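Local coordinates for protein glucanase (Klebsiella pneumoniae, PDB 5GY3) that probably hydrolyses internal beta-1,4-glucosidic linkages in cellulose, lichenin and cereal beta-D-glucans, as a family 8 endoglucanase, at residues A[274-279]-A[300-305]; A[176-181]-A[232-237]; A[154-159]-A[226-231]. One frame throughout, in Å; residues are numbered along the deposited sequence.

Interaction 1: residues A[274-279]-A[300-305]; sequences RDLTLG and QLVWLA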
# COMPACT_ATOMS: atom_id res chain seq x y z
N ARG A 274 6.42 -10.10 -8.80
CA ARG A 274 7.60 -10.95 -8.92
C ARG A 274 8.49 -10.49 -10.07
O ARG A 274 9.71 -10.36 -9.92
CB ARG A 274 7.18 -12.42 -9.08
CG ARG A 274 8.33 -13.41 -9.25
CD ARG A 274 8.65 -13.59 -10.72
NE ARG A 274 9.68 -14.60 -10.96
CZ ARG A 274 10.42 -14.61 -12.06
NH1 ARG A 274 11.34 -15.56 -12.23
NH2 ARG A 274 10.24 -13.67 -12.97
N ASP A 275 7.88 -10.24 -11.24
CA ASP A 275 8.66 -9.80 -12.41
C ASP A 275 9.34 -8.46 -12.13
O ASP A 275 10.51 -8.27 -12.48
CB ASP A 275 7.76 -9.66 -13.64
CG ASP A 275 7.36 -11.01 -14.25
OD1 ASP A 275 7.98 -12.04 -13.93
OD2 ASP A 275 6.41 -11.02 -15.06
N LEU A 276 8.62 -7.54 -11.50
CA LEU A 276 9.22 -6.26 -11.12
C LEU A 276 10.40 -6.47 -10.19
O LEU A 276 11.46 -5.85 -10.36
CB LEU A 276 8.17 -5.35 -10.48
CG LEU A 276 8.65 -3.96 -10.02
CD1 LEU A 276 9.13 -3.11 -11.21
CD2 LEU A 276 7.56 -3.24 -9.27
N THR A 277 10.24 -7.34 -9.19
CA THR A 277 11.29 -7.53 -8.19
C THR A 277 12.57 -8.07 -8.82
O THR A 277 13.67 -7.66 -8.44
CB THR A 277 10.80 -8.46 -7.09
OG1 THR A 277 9.65 -7.88 -6.48
CG2 THR A 277 11.88 -8.71 -6.03
N LEU A 278 12.43 -8.97 -9.78
CA LEU A 278 13.59 -9.59 -10.41
C LEU A 278 14.08 -8.82 -11.63
O LEU A 278 15.08 -9.22 -12.24
CB LEU A 278 13.28 -11.04 -10.79
CG LEU A 278 13.01 -12.01 -9.63
CD1 LEU A 278 12.97 -13.47 -10.10
CD2 LEU A 278 14.02 -11.82 -8.51
N GLY A 279 13.41 -7.73 -11.99
CA GLY A 279 13.81 -6.99 -13.17
C GLY A 279 13.54 -7.71 -14.47
O GLY A 279 14.15 -7.38 -15.49
N GLN A 300 -1.37 -2.85 -12.60
CA GLN A 300 -1.18 -1.48 -13.06
C GLN A 300 -0.23 -0.70 -12.18
O GLN A 300 0.46 0.20 -12.67
CB GLN A 300 -2.52 -0.77 -13.14
CG GLN A 300 -3.44 -1.32 -14.20
CD GLN A 300 -4.81 -0.75 -14.06
OE1 GLN A 300 -5.14 0.28 -14.64
NE2 GLN A 300 -5.63 -1.41 -13.25
N LEU A 301 -0.21 -0.99 -10.87
CA LEU A 301 0.74 -0.33 -9.98
C LEU A 301 2.17 -0.73 -10.32
O LEU A 301 3.09 0.10 -10.23
CB LEU A 301 0.42 -0.67 -8.54
CG LEU A 301 -0.90 -0.14 -7.99
CD1 LEU A 301 -1.21 -0.82 -6.67
CD2 LEU A 301 -0.84 1.38 -7.82
N VAL A 302 2.37 -1.99 -10.70
CA VAL A 302 3.69 -2.44 -11.12
C VAL A 302 4.14 -1.67 -12.36
O VAL A 302 5.28 -1.21 -12.45
CB VAL A 302 3.69 -3.97 -11.36
CG1 VAL A 302 4.91 -4.40 -12.15
CG2 VAL A 302 3.67 -4.68 -10.02
N TRP A 303 3.22 -1.49 -13.32
CA TRP A 303 3.54 -0.72 -14.52
C TRP A 303 3.88 0.72 -14.18
O TRP A 303 4.87 1.27 -14.68
CB TRP A 303 2.36 -0.78 -15.49
CG TRP A 303 2.62 -0.07 -16.79
CD1 TRP A 303 2.00 1.05 -17.24
CD2 TRP A 303 3.59 -0.43 -17.78
NE1 TRP A 303 2.51 1.41 -18.47
CE2 TRP A 303 3.49 0.52 -18.82
CE3 TRP A 303 4.53 -1.46 -17.90
CZ2 TRP A 303 4.29 0.47 -19.96
CZ3 TRP A 303 5.33 -1.51 -19.03
CH2 TRP A 303 5.20 -0.56 -20.05
N LEU A 304 3.09 1.34 -13.29
CA LEU A 304 3.37 2.70 -12.84
C LEU A 304 4.71 2.80 -12.14
O LEU A 304 5.47 3.75 -12.34
CB LEU A 304 2.26 3.17 -11.91
CG LEU A 304 2.34 4.61 -11.44
CD1 LEU A 304 2.52 5.55 -12.63
CD2 LEU A 304 1.09 4.95 -10.68
N ALA A 305 5.02 1.82 -11.27
CA ALA A 305 6.31 1.80 -10.61
C ALA A 305 7.45 1.77 -11.63
O ALA A 305 8.45 2.48 -11.47
CB ALA A 305 6.40 0.60 -9.66
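R274 NH2 is gripped by two carboxylates, D275 OD1 at 2.9 Å and that of E280, beside L276, the residue that meets V302 and A305. The N-H...O angle of 138° makes the bond to D275 OD1 a bent one, and the oxygen sits tilted out of the guanidinium plane although it is met nearly along its own C-O axis. D275 is paired through its other oxygen with R247, so the carboxylate bridges two arginines beside the apolar contact.

The contact itself is a small worked example of apolar packing between helices, three side chains meeting. L276 slides alongside V302 in the opposite sense, its CB lying 3.8 Å from V302 CG1. With its CG anti to the backbone N (chi1 180°), the leucine is set beside its own carbonyl carbon, and from there its CD2 reaches A305 CB at 4.0 Å. That same CD2 keeps 4.1 Å from V302 CG1, so one methyl of L276 meets two residues a turn apart. V302 likewise sends CG1 across the gap. A305 and L304 also touch W227, and L276 touches L223, which places helix 220-228 beside both partners.

Just beyond L276 the helix stops in a Schellman motif: G279, with positive phi, bonds its N to L276 O at 3.2 Å. The two segments run in roughly the same direction, and their leucine-valine-alanine seam is ordinary apolar helix-on-helix packing of the (alpha/alpha)6 barrel to which family 8 glycosidases belong.

Interaction 2: residues A[176-181]-A[232-237]; sequences DGQALL and SALLAP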
# COMPACT_ATOMS: atom_id res chain seq x y z
N ASP A 176 13.95 5.61 9.33
CA ASP A 176 13.62 4.66 10.39
C ASP A 176 12.86 3.46 9.83
O ASP A 176 13.03 2.33 10.33
CB ASP A 176 12.81 5.37 11.47
CG ASP A 176 13.69 6.26 12.37
OD1 ASP A 176 14.93 6.13 12.31
OD2 ASP A 176 13.14 7.07 13.16
N GLY A 177 12.02 3.67 8.82
CA GLY A 177 11.23 2.57 8.28
C GLY A 177 12.08 1.61 7.46
O GLY A 177 11.91 0.39 7.54
N GLN A 178 13.02 2.15 6.69
CA GLN A 178 13.98 1.28 6.03
C GLN A 178 14.82 0.52 7.05
O GLN A 178 15.05 -0.68 6.90
CB GLN A 178 14.86 2.10 5.08
CG GLN A 178 14.07 2.69 3.94
CD GLN A 178 14.95 3.34 2.90
OE1 GLN A 178 16.13 3.03 2.79
NE2 GLN A 178 14.37 4.24 2.12
N ALA A 179 15.26 1.19 8.12
CA ALA A 179 16.07 0.51 9.12
C ALA A 179 15.28 -0.59 9.81
O ALA A 179 15.81 -1.69 10.03
CB ALA A 179 16.61 1.50 10.15
N LEU A 180 14.03 -0.33 10.18
CA LEU A 180 13.23 -1.36 10.83
C LEU A 180 12.99 -2.54 9.88
O LEU A 180 13.19 -3.70 10.26
CB LEU A 180 11.90 -0.79 11.32
CG LEU A 180 11.97 0.02 12.62
CD1 LEU A 180 10.68 0.82 12.80
CD2 LEU A 180 12.24 -0.90 13.85
N LEU A 181 12.60 -2.25 8.64
CA LEU A 181 12.39 -3.32 7.67
C LEU A 181 13.65 -4.15 7.48
O LEU A 181 13.58 -5.38 7.35
CB LEU A 181 11.91 -2.73 6.34
CG LEU A 181 11.68 -3.67 5.14
CD1 LEU A 181 10.66 -4.75 5.50
CD2 LEU A 181 11.24 -2.89 3.90
N SER A 232 17.90 -0.74 -4.05
CA SER A 232 17.90 -0.86 -2.60
C SER A 232 18.37 -2.24 -2.15
O SER A 232 17.91 -3.27 -2.65
CB SER A 232 16.49 -0.61 -2.06
OG SER A 232 16.44 -0.94 -0.68
N ALA A 233 19.27 -2.25 -1.16
CA ALA A 233 19.69 -3.51 -0.56
C ALA A 233 18.56 -4.22 0.19
O ALA A 233 18.69 -5.41 0.48
CB ALA A 233 20.87 -3.28 0.38
N LEU A 234 17.47 -3.51 0.52
CA LEU A 234 16.33 -4.15 1.15
C LEU A 234 15.61 -5.10 0.20
O LEU A 234 14.80 -5.92 0.65
CB LEU A 234 15.34 -3.11 1.68
CG LEU A 234 15.89 -2.30 2.86
CD1 LEU A 234 15.04 -1.05 3.10
CD2 LEU A 234 15.93 -3.18 4.10
N LEU A 235 15.87 -5.01 -1.10
CA LEU A 235 15.27 -5.95 -2.03
C LEU A 235 15.94 -7.32 -2.00
O LEU A 235 15.39 -8.27 -2.56
CB LEU A 235 15.31 -5.37 -3.45
CG LEU A 235 14.22 -4.34 -3.75
CD1 LEU A 235 14.55 -3.51 -4.96
CD2 LEU A 235 12.88 -5.04 -3.97
N ALA A 236 17.09 -7.44 -1.33
CA ALA A 236 17.87 -8.67 -1.42
C ALA A 236 17.11 -9.93 -0.99
O ALA A 236 17.17 -10.93 -1.72
CB ALA A 236 19.17 -8.51 -0.62
N PRO A 237 16.43 -9.97 0.16
CA PRO A 237 15.73 -11.23 0.51
C PRO A 237 14.58 -11.54 -0.44
O PRO A 237 14.26 -12.72 -0.65
CB PRO A 237 15.23 -10.98 1.94
CG PRO A 237 15.14 -9.49 2.07
CD PRO A 237 16.30 -8.97 1.23
O HOH W 1 17.26 1.14 0.85
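Q178 meets L234 from its very first side-chain atom, and following it outward shows how one residue can change from apolar to polar partner along its length. CB lies 3.7 Å from L234 CD1, and CG stays 4.0 Å from the same methyl while also resting on the ring of F155. With CG anti to the carbonyl carbon (chi1 -65°) and the chain extended beyond it, the carboxamide is carried past the leucine toward the loop. There OE1 accepts a hydrogen bond of 2.9 Å from a water, which is also 2.7 Å from S232 OG. NE2, at the other corner of the amide, has a weak bond to Q174 within its own helix.

L234 crosses Q178 at about a right angle, so its forked end presses against the helix rather than lying along the glutamine. Its CD1 comes within 3.8 Å of Q178 O. The other branch, L234 CD2, rests on the helix backbone 4.2 Å from L181 C, while L181 CD2 is a looser 4.3 Å from L234 CD1. L181 in turn packs on I221 and F155, and L234 on L225, so the leucine packs against both helix 167-183 and helix 220-228.

L234 sits at the end of a turn in which S232 OG accepts from its N at 3.0 Å. The hydroxyl thus has two partners, the backbone N of L234 and the water it shares with Q178. The arrangement is an ST turn in the link between helices 220-228 and 236-243, set against a neighbouring helix of the (alpha/alpha)6 barrel.

Interaction 3: residues A[154-159]-A[226-231]; sequences IFPAWR and SWADPQ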
# COMPACT_ATOMS: atom_id res chain seq x y z
N ILE A 154 5.09 3.09 2.86
CA ILE A 154 5.00 3.37 1.41
C ILE A 154 6.12 4.35 1.08
O ILE A 154 5.93 5.56 0.93
CB ILE A 154 3.61 3.87 1.01
CG1 ILE A 154 2.56 2.87 1.52
CG2 ILE A 154 3.53 3.98 -0.52
CD1 ILE A 154 1.13 3.22 1.15
N PHE A 155 7.32 3.79 0.92
CA PHE A 155 8.52 4.60 0.73
C PHE A 155 8.42 5.62 -0.40
O PHE A 155 8.85 6.76 -0.19
CB PHE A 155 9.73 3.67 0.51
CG PHE A 155 9.93 2.70 1.63
CD1 PHE A 155 10.34 3.14 2.88
CD2 PHE A 155 9.70 1.35 1.44
CE1 PHE A 155 10.53 2.24 3.94
CE2 PHE A 155 9.88 0.44 2.49
CZ PHE A 155 10.31 0.89 3.73
N PRO A 156 7.89 5.31 -1.59
CA PRO A 156 7.87 6.35 -2.64
C PRO A 156 6.92 7.50 -2.32
O PRO A 156 7.19 8.65 -2.72
CB PRO A 156 7.44 5.58 -3.90
CG PRO A 156 6.65 4.41 -3.36
CD PRO A 156 7.38 4.02 -2.10
N ALA A 157 5.83 7.23 -1.60
CA ALA A 157 4.96 8.30 -1.14
C ALA A 157 5.67 9.18 -0.12
O ALA A 157 5.58 10.41 -0.19
CB ALA A 157 3.68 7.72 -0.55
N TRP A 158 6.36 8.56 0.84
CA TRP A 158 7.04 9.34 1.87
C TRP A 158 8.10 10.26 1.26
O TRP A 158 8.28 11.40 1.71
CB TRP A 158 7.69 8.41 2.89
CG TRP A 158 6.70 7.60 3.67
CD1 TRP A 158 5.34 7.64 3.58
CD2 TRP A 158 7.01 6.61 4.67
NE1 TRP A 158 4.78 6.76 4.47
CE2 TRP A 158 5.78 6.11 5.14
CE3 TRP A 158 8.20 6.12 5.21
CZ2 TRP A 158 5.71 5.13 6.14
CZ3 TRP A 158 8.14 5.14 6.19
CH2 TRP A 158 6.90 4.66 6.65
N ARG A 159 8.81 9.78 0.24
CA ARG A 159 9.80 10.63 -0.42
C ARG A 159 9.12 11.82 -1.10
O ARG A 159 9.59 12.95 -0.99
CB ARG A 159 10.62 9.81 -1.42
CG ARG A 159 11.68 10.60 -2.18
CD ARG A 159 11.74 10.22 -3.65
NE ARG A 159 10.41 9.79 -4.14
CZ ARG A 159 9.61 10.52 -4.89
NH1 ARG A 159 10.01 11.72 -5.26
NH2 ARG A 159 8.45 10.04 -5.28
N SER A 226 11.02 -1.26 -4.88
CA SER A 226 11.46 -1.07 -6.25
C SER A 226 10.95 0.25 -6.83
O SER A 226 11.63 0.88 -7.64
CB SER A 226 11.01 -2.25 -7.11
OG SER A 226 11.52 -2.08 -8.42
N TRP A 227 9.75 0.67 -6.41
CA TRP A 227 9.21 1.96 -6.85
C TRP A 227 10.11 3.11 -6.41
O TRP A 227 10.41 4.02 -7.19
CB TRP A 227 7.80 2.11 -6.28
CG TRP A 227 6.87 3.06 -6.96
CD1 TRP A 227 7.19 4.20 -7.65
CD2 TRP A 227 5.45 2.94 -7.02
NE1 TRP A 227 6.05 4.80 -8.13
CE2 TRP A 227 4.96 4.04 -7.76
CE3 TRP A 227 4.53 2.00 -6.52
CZ2 TRP A 227 3.61 4.23 -8.01
CZ3 TRP A 227 3.18 2.19 -6.78
CH2 TRP A 227 2.73 3.30 -7.51
N ALA A 228 10.56 3.06 -5.16
CA ALA A 228 11.41 4.12 -4.63
C ALA A 228 12.86 3.98 -5.09
O ALA A 228 13.50 4.99 -5.42
CB ALA A 228 11.34 4.13 -3.11
N ASP A 229 13.40 2.75 -5.13
CA ASP A 229 14.81 2.54 -5.44
C ASP A 229 15.09 1.09 -5.80
O ASP A 229 15.30 0.25 -4.91
CB ASP A 229 15.71 2.97 -4.27
CG ASP A 229 17.21 2.75 -4.54
OD1 ASP A 229 17.59 2.49 -5.71
OD2 ASP A 229 18.02 2.86 -3.60
N PRO A 230 15.12 0.76 -7.10
CA PRO A 230 15.38 -0.63 -7.50
C PRO A 230 16.75 -1.13 -7.10
O PRO A 230 16.97 -2.35 -7.14
CB PRO A 230 15.24 -0.58 -9.03
CG PRO A 230 14.44 0.63 -9.30
CD PRO A 230 14.81 1.62 -8.25
N GLN A 231 17.66 -0.25 -6.71
CA GLN A 231 18.98 -0.67 -6.25
C GLN A 231 19.03 -0.88 -4.75
O GLN A 231 20.10 -1.20 -4.22
CB GLN A 231 20.04 0.35 -6.70
CG GLN A 231 20.38 0.22 -8.18
CD GLN A 231 20.92 -1.17 -8.53
OE1 GLN A 231 22.02 -1.54 -8.11
NE2 GLN A 231 20.14 -1.94 -9.28
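A proline-tryptophan CH-pi contact, P156 on W227, joins the first turn of helix 155-164 to the last turn of helix 220-228 in the (alpha/alpha)6 barrel of this family. P156 CG stands over one face of the indole, 4.2 Å from the centroid of the five-membered ring and 27° off its normal, displaced toward the rim. The same CG is 3.9 Å from W227 CG, and P156 CB approaches CD1 of W227 at 4.0 Å, so the proline's CB and CG cover the CG side of the five-membered ring.

W227 is fixed from several sides. Its CG is anti to the backbone N (chi1 -159°), which turns one face of the indole to the proline. NE1 is hydrogen-bonded to D308, and W94 meets the ring with planes inclined at about 55°. L301 of helix 293-307 also packs on it.

Beside the ring, A228 fits its single methyl against the start of the other helix. Its CB lies 4.0 Å from F155 CB and 4.1 Å from P156 CD. The ring of F155 itself leads off to L225. A proline is well suited to this place: in the first turn a backbone N has no helical acceptor before it, so a missing N-H costs no bond of the helix. I154, at the N-cap, touches D87, the predicted nucleophile, and the P156 and D87 side chains are about 11 Å apart; the contact thus sits near the predicted active site, although P156 itself does not touch D87.

After A228 the helix breaks into an Asx turn, in which Q231 N donates to D229 OD1 at 2.9 Å, approaching from above the carboxylate plane.

Read from the N terminus, the chain first opens interaction 3 at 154-159 and then, on the following helix, interaction 2 at 176-181. Interaction 3 closes at 226-231, with 66 residues looped out, and interaction 2 closes immediately afterwards at 232-237, with 50. The two therefore cross, and they touch where F155 of interaction 3 lies on helix 167-183 and where L235 meets the turn at 229-230. Interaction 1 follows in series, its segments separated by 20 residues, joining helix 268-278 to helix 293-307, which the chain enters after a loop. W227 joins it to interaction 3. Helix 220-228 is thus the common hub, linking helices 155-164 and 167-183 to the C-terminal pair.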